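Local coordinates for protein ubiquitin-like-conjugating enzyme ATG10 (Saccharomyces cerevisiae, PDB 4EBR) that acts as an E2-like enzyme in autophagy, catalysing conjugation of the ubiquitin-like protein ATG12 to ATG5, at residues A[41-46]-A[64-69]. Numbering follows the deposited sequence.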
# COMPACT_ATOMS: atom_id res chain seq x y z
N LEU A 41 15.53 0.82 10.95
CA LEU A 41 15.53 2.22 10.60
C LEU A 41 16.92 2.67 10.17
O LEU A 41 17.91 2.47 10.88
CB LEU A 41 15.05 3.08 11.77
CG LEU A 41 15.17 4.56 11.41
CD1 LEU A 41 14.25 4.91 10.26
CD2 LEU A 41 14.89 5.44 12.62
N LEU A 42 16.99 3.25 8.99
CA LEU A 42 18.24 3.79 8.49
C LEU A 42 18.13 5.30 8.41
O LEU A 42 17.26 5.84 7.72
CB LEU A 42 18.57 3.20 7.11
CG LEU A 42 18.91 1.71 7.17
CD1 LEU A 42 19.39 1.17 5.83
CD2 LEU A 42 19.96 1.46 8.23
N ARG A 43 19.01 5.99 9.12
CA ARG A 43 19.11 7.42 8.93
C ARG A 43 20.34 7.67 8.09
O ARG A 43 21.39 7.09 8.34
CB ARG A 43 19.20 8.16 10.27
CG ARG A 43 17.95 8.03 11.11
CD ARG A 43 17.87 9.10 12.17
NE ARG A 43 16.61 9.06 12.90
CZ ARG A 43 16.38 8.30 13.98
NH1 ARG A 43 17.33 7.50 14.47
NH2 ARG A 43 15.18 8.34 14.56
N LEU A 44 20.19 8.50 7.07
CA LEU A 44 21.29 8.73 6.15
C LEU A 44 21.96 10.07 6.38
O LEU A 44 21.34 11.03 6.82
CB LEU A 44 20.82 8.62 4.71
CG LEU A 44 20.34 7.24 4.31
CD1 LEU A 44 20.06 7.21 2.82
CD2 LEU A 44 21.35 6.16 4.69
N ILE A 45 23.24 10.12 6.03
CA ILE A 45 24.05 11.33 6.16
C ILE A 45 23.55 12.44 5.26
O ILE A 45 23.08 12.20 4.15
CB ILE A 45 25.53 11.05 5.84
CG1 ILE A 45 25.68 10.57 4.40
CG2 ILE A 45 26.11 10.03 6.81
CD1 ILE A 45 27.12 10.48 3.93
N PRO A 46 23.64 13.67 5.76
CA PRO A 46 23.12 14.85 5.05
C PRO A 46 23.47 14.83 3.56
O PRO A 46 24.62 14.56 3.20
CB PRO A 46 23.81 16.02 5.78
CG PRO A 46 23.95 15.53 7.17
CD PRO A 46 24.29 14.05 7.03
N HIS A 64 17.83 15.16 4.85
CA HIS A 64 18.13 13.99 5.67
C HIS A 64 17.08 12.96 5.33
O HIS A 64 15.89 13.24 5.43
CB HIS A 64 18.12 14.31 7.15
CG HIS A 64 18.95 15.51 7.49
ND1 HIS A 64 18.55 16.80 7.19
CD2 HIS A 64 20.18 15.62 8.05
CE1 HIS A 64 19.48 17.64 7.57
NE2 HIS A 64 20.48 16.96 8.10
N ILE A 65 17.53 11.78 4.93
CA ILE A 65 16.64 10.76 4.41
C ILE A 65 16.50 9.70 5.47
O ILE A 65 17.48 9.33 6.13
CB ILE A 65 17.22 10.15 3.10
CG1 ILE A 65 17.25 11.22 2.01
CG2 ILE A 65 16.41 8.98 2.61
CD1 ILE A 65 17.82 10.76 0.71
N GLU A 66 15.28 9.22 5.67
CA GLU A 66 15.08 8.13 6.59
C GLU A 66 14.44 6.96 5.88
O GLU A 66 13.46 7.15 5.15
CB GLU A 66 14.24 8.60 7.78
CG GLU A 66 14.89 9.73 8.55
CD GLU A 66 14.18 10.12 9.84
OE1 GLU A 66 14.85 10.67 10.75
OE2 GLU A 66 12.95 9.89 9.95
N LEU A 67 14.99 5.77 6.07
CA LEU A 67 14.41 4.57 5.47
C LEU A 67 13.96 3.62 6.55
O LEU A 67 14.76 3.23 7.41
CB LEU A 67 15.44 3.84 4.62
CG LEU A 67 16.18 4.62 3.54
CD1 LEU A 67 17.03 3.63 2.76
CD2 LEU A 67 15.21 5.34 2.63
N TYR A 68 12.69 3.22 6.51
CA TYR A 68 12.23 2.19 7.42
C TYR A 68 11.95 0.91 6.63
O TYR A 68 11.06 0.89 5.77
CB TYR A 68 11.01 2.66 8.19
CG TYR A 68 10.66 1.84 9.42
CD1 TYR A 68 11.62 1.12 10.10
CD2 TYR A 68 9.36 1.80 9.89
CE1 TYR A 68 11.29 0.38 11.23
CE2 TYR A 68 9.03 1.06 11.01
CZ TYR A 68 9.99 0.35 11.67
OH TYR A 68 9.64 -0.37 12.79
N LEU A 69 12.72 -0.14 6.89
CA LEU A 69 12.54 -1.43 6.22
C LEU A 69 11.63 -2.27 7.07
O LEU A 69 11.95 -2.60 8.20
CB LEU A 69 13.88 -2.16 6.09
CG LEU A 69 14.90 -1.63 5.09
CD1 LEU A 69 15.51 -0.32 5.53
CD2 LEU A 69 15.98 -2.67 4.88
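L42 and L67 face each other as the hydrogen-bonded pair of an antiparallel ladder, and they illustrate how such a sheet separates a wholly apolar face from a mixed one that carries a salt bridge. Their backbones bond reciprocally, L42 N to L67 O at 2.7 Å and L67 N to L42 O at 2.8 Å, both nearly straight; L44 N continues the ladder to I65 O at 3.0 Å.

On the face of L42 and L67, their CB atoms meet at 4.1 Å, while L42 CD1 reaches L69 CD1 and L44 CD1 rests against I65 CG2.

On the other face, L41 CB meets Y68 CD1 at 4.3 Å, and L41 CD2 lies 3.4 Å above the R43 guanidinium plane. With CG anti to the carbonyl carbon (chi1 -65°) and an extended chain, R43 runs alongside E66. Its NE makes a bent bond (147°) of 3.2 Å to E66 OE1, met from above the carboxylate plane; the two planes lie 68° apart. R43 NH1 also pairs with D30; E66 OE2 salt-bridges R83, and OE1 accepts W85 NE1. A leucine in place of R43 would probably leave D30 without its cationic mate.

Helix 152-164 packs against the apolar face, while strands 28-33 and 77-90 flank the pair.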